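Local coordinates for protein pyroglutatmate porin OpdO (Pseudomonas aeruginosa, PDB 3SZV) that probably acts as a porin of the outer membrane, a beta-barrel channel of the OprD family of carboxylate channels, at residues 299-304 / 353-358. Residues are numbered along the deposited sequence; the frame is centred on the assembly and turned at random.
Sequences FIQIGD and ERNTDL
Gln301 and Asn355 face each other with CA atoms 6.7 Å apart, where segment 299-304, whose residues 300-303 form a tight turn held by the backbone bond Ile300 N to Gly303 O, meets residues 353-358 of barrel strand 346-361. The turn presents successive backbone N-H groups to side chains of the strand. Glu353 takes two of them with its carboxylate: OE2 accepts from Ile302 N at 2.8 Å and OE1 from Gly303 N at 2.8 Å, each through its syn lone pair, a two-pronged grip that fixes the rotation of the carboxylate. Its extended chain, with CG anti to the backbone N (chi1 177°), carries the group across to the turn. OE2 also uses its anti lone pair to accept from Asn355 ND2 (2.9 Å, nearly straight at 174°) and lies almost in the amide plane of Asn355; this second bond should steady both side chains. The other end of that amide, Asn355 OD1, receives Gln301 N at 2.9 Å, the donor tilted 22° from the carbonyl plane, and is also bonded by Arg334. Ile300 lays its CD1 methyl over a face of the Glu353 carboxylate, a close 3.3 Å from CD, with the same methyl also against CG. Further along, a water donates to both Gln301 OE1 and Asp357 OD1, bridging the two oxygens, while Gln301 NE2 bonds Glu389. The loop joining strands 271-281 and 311-320 is thus pinned against strand 346-361, consistent with a porin loop folded inward onto the barrel wall. Ile300 also packs on strand 329-343, and Ile302 on strands 371-381 and 387-399.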
ATOM      1  N   PHE A 299       7.724   4.734  -6.831  1.00 13.53           N
ATOM      2  CA  PHE A 299       7.565   3.301  -6.580  1.00 13.59           C
ATOM      3  C   PHE A 299       6.450   2.787  -7.482  1.00 12.59           C
ATOM      4  O   PHE A 299       5.302   3.247  -7.398  1.00 14.29           O
ATOM      5  CB  PHE A 299       7.232   3.060  -5.098  1.00 12.10           C
ATOM      6  CG  PHE A 299       6.615   1.713  -4.792  1.00 12.89           C
ATOM      7  CD1 PHE A 299       7.297   0.533  -5.045  1.00 14.54           C
ATOM      8  CD2 PHE A 299       5.373   1.647  -4.182  1.00 14.48           C
ATOM      9  CE1 PHE A 299       6.719  -0.708  -4.728  1.00 16.86           C
ATOM     10  CE2 PHE A 299       4.799   0.419  -3.859  1.00 15.24           C
ATOM     11  CZ  PHE A 299       5.475  -0.752  -4.133  1.00 15.58           C
ATOM     12  N   ILE A 300       6.806   1.849  -8.352  1.00 13.44           N
ATOM     13  CA  ILE A 300       5.900   1.356  -9.381  1.00 12.17           C
ATOM     14  C   ILE A 300       5.820  -0.177  -9.361  1.00 15.58           C
ATOM     15  O   ILE A 300       5.898  -0.765  -8.275  1.00 17.10           O
ATOM     16  CB  ILE A 300       6.243   1.976 -10.755  1.00 12.25           C
ATOM     17  CG1 ILE A 300       7.691   1.692 -11.169  1.00 14.16           C
ATOM     18  CG2 ILE A 300       5.989   3.476 -10.717  1.00 14.90           C
ATOM     19  CD1 ILE A 300       7.938   1.981 -12.647  1.00 15.15           C
ATOM     20  N   GLN A 301       5.633  -0.834 -10.508  1.00 13.81           N
ATOM     21  CA  GLN A 301       5.280  -2.253 -10.466  1.00 15.42           C
ATOM     22  C   GLN A 301       6.369  -3.106  -9.843  1.00 18.25           C
ATOM     23  O   GLN A 301       6.100  -3.952  -8.983  1.00 19.55           O
ATOM     24  CB  GLN A 301       4.920  -2.784 -11.857  1.00 14.40           C
ATOM     25  CG  GLN A 301       4.512  -4.250 -11.861  1.00 16.22           C
ATOM     26  CD  GLN A 301       3.954  -4.700 -13.204  1.00 15.47           C
ATOM     27  OE1 GLN A 301       3.353  -3.915 -13.943  1.00 18.30           O
ATOM     28  NE2 GLN A 301       4.151  -5.973 -13.531  1.00 17.72           N
ATOM     29  N   ILE A 302       7.599  -2.885 -10.275  1.00 17.80           N
ATOM     30  CA  ILE A 302       8.714  -3.678  -9.768  1.00 18.99           C
ATOM     31  C   ILE A 302       9.590  -2.862  -8.822  1.00 20.25           C
ATOM     32  O   ILE A 302       9.743  -3.198  -7.637  1.00 22.77           O
ATOM     33  CB  ILE A 302       9.555  -4.257 -10.912  1.00 19.45           C
ATOM     34  CG1 ILE A 302       8.685  -5.169 -11.792  1.00 24.86           C
ATOM     35  CG2 ILE A 302      10.760  -5.033 -10.362  1.00 26.69           C
ATOM     36  CD1 ILE A 302       9.390  -5.734 -13.002  1.00 32.17           C
ATOM     37  N   GLY A 303      10.138  -1.768  -9.328  1.00 14.88           N
ATOM     38  CA  GLY A 303      11.129  -1.021  -8.574  1.00 15.58           C
ATOM     39  C   GLY A 303      10.625   0.132  -7.734  1.00 13.71           C
ATOM     40  O   GLY A 303       9.553   0.705  -7.992  1.00 13.41           O
ATOM     41  N   ASP A 304      11.398   0.472  -6.709  1.00 12.37           N
ATOM     42  CA  ASP A 304      11.066   1.595  -5.849  1.00 13.73           C
ATOM     43  C   ASP A 304      11.861   2.864  -6.170  1.00 12.86           C
ATOM     44  O   ASP A 304      11.535   3.948  -5.672  1.00 12.89           O
ATOM     45  CB  ASP A 304      11.189   1.231  -4.357  1.00 14.09           C
ATOM     46  CG  ASP A 304      12.584   0.822  -3.956  1.00 13.16           C
ATOM     47  OD1 ASP A 304      13.548   1.025  -4.741  1.00 14.73           O
ATOM     48  OD2 ASP A 304      12.727   0.307  -2.820  1.00 14.15           O
ATOM     49  N   GLU A 353      12.333   1.680 -15.972  1.00 16.74           N
ATOM     50  CA  GLU A 353      11.239   0.722 -15.905  1.00 17.98           C
ATOM     51  C   GLU A 353      10.021   1.289 -16.613  1.00 16.79           C
ATOM     52  O   GLU A 353       9.673   2.453 -16.426  1.00 17.56           O
ATOM     53  CB  GLU A 353      10.903   0.386 -14.447  1.00 16.29           C
ATOM     54  CG  GLU A 353       9.710  -0.560 -14.309  1.00 16.53           C
ATOM     55  CD  GLU A 353       9.423  -0.986 -12.872  1.00 16.68           C
ATOM     56  OE1 GLU A 353      10.313  -0.846 -11.995  1.00 16.48           O
ATOM     57  OE2 GLU A 353       8.289  -1.453 -12.613  1.00 16.28           O
ATOM     58  N   ARG A 354       9.402   0.462 -17.444  1.00 16.05           N
ATOM     59  CA  ARG A 354       8.137   0.805 -18.067  1.00 16.24           C
ATOM     60  C   ARG A 354       7.062  -0.139 -17.551  1.00 17.15           C
ATOM     61  O   ARG A 354       7.302  -1.333 -17.405  1.00 16.16           O
ATOM     62  CB  ARG A 354       8.228   0.675 -19.589  1.00 18.85           C
ATOM     63  CG  ARG A 354       6.916   0.991 -20.269  1.00 20.37           C
ATOM     64  CD  ARG A 354       6.756   0.291 -21.615  1.00 35.42           C
ATOM     65  NE  ARG A 354       7.130  -1.127 -21.609  1.00 38.26           N
ATOM     66  CZ  ARG A 354       6.463  -2.105 -20.993  1.00 62.61           C
ATOM     67  NH1 ARG A 354       5.368  -1.855 -20.276  1.00 23.94           N
ATOM     68  NH2 ARG A 354       6.906  -3.354 -21.085  1.00 35.71           N
ATOM     69  N   ASN A 355       5.874   0.395 -17.279  1.00 15.38           N
ATOM     70  CA  ASN A 355       4.725  -0.424 -16.895  1.00 15.12           C
ATOM     71  C   ASN A 355       3.548  -0.092 -17.785  1.00 15.25           C
ATOM     72  O   ASN A 355       3.349   1.071 -18.139  1.00 15.87           O
ATOM     73  CB  ASN A 355       4.225  -0.106 -15.481  1.00 14.41           C
ATOM     74  CG  ASN A 355       5.234  -0.370 -14.375  1.00 13.27           C
ATOM     75  OD1 ASN A 355       5.000   0.061 -13.245  1.00 13.96           O
ATOM     76  ND2 ASN A 355       6.330  -1.082 -14.657  1.00 15.36           N
ATOM     77  N   THR A 356       2.750  -1.098 -18.127  1.00 14.86           N
ATOM     78  CA  THR A 356       1.486  -0.863 -18.825  1.00 15.76           C
ATOM     79  C   THR A 356       0.421  -1.745 -18.209  1.00 17.48           C
ATOM     80  O   THR A 356       0.621  -2.951 -18.069  1.00 19.76           O
ATOM     81  CB  THR A 356       1.594  -1.189 -20.320  1.00 20.02           C
ATOM     82  OG1 THR A 356       2.610  -0.371 -20.904  1.00 24.18           O
ATOM     83  CG2 THR A 356       0.250  -0.932 -21.027  1.00 24.58           C
ATOM     84  N   ASP A 357      -0.707  -1.141 -17.828  1.00 16.84           N
ATOM     85  CA  ASP A 357      -1.830  -1.874 -17.253  1.00 18.34           C
ATOM     86  C   ASP A 357      -3.032  -1.739 -18.172  1.00 20.64           C
ATOM     87  O   ASP A 357      -3.413  -0.629 -18.532  1.00 21.59           O
ATOM     88  CB  ASP A 357      -2.228  -1.298 -15.893  1.00 17.79           C
ATOM     89  CG  ASP A 357      -1.259  -1.654 -14.777  1.00 24.27           C
ATOM     90  OD1 ASP A 357      -0.236  -2.311 -15.046  1.00 26.56           O
ATOM     91  OD2 ASP A 357      -1.534  -1.252 -13.625  1.00 26.76           O
ATOM     92  N   LEU A 358      -3.640  -2.865 -18.534  1.00 16.71           N
ATOM     93  CA  LEU A 358      -4.870  -2.867 -19.309  1.00 17.45           C
ATOM     94  C   LEU A 358      -5.880  -3.639 -18.489  1.00 18.26           C
ATOM     95  O   LEU A 358      -5.591  -4.734 -18.012  1.00 20.88           O
ATOM     96  CB  LEU A 358      -4.660  -3.590 -20.638  1.00 25.51           C
ATOM     97  CG  LEU A 358      -4.933  -2.854 -21.949  1.00 61.23           C
ATOM     98  CD1 LEU A 358      -4.877  -3.843 -23.102  1.00 32.56           C
ATOM     99  CD2 LEU A 358      -6.277  -2.150 -21.911  1.00 34.68           C
TER
HETATM  100  O   HOH W   1       1.925  -1.580 -13.450  1.00 18.44           O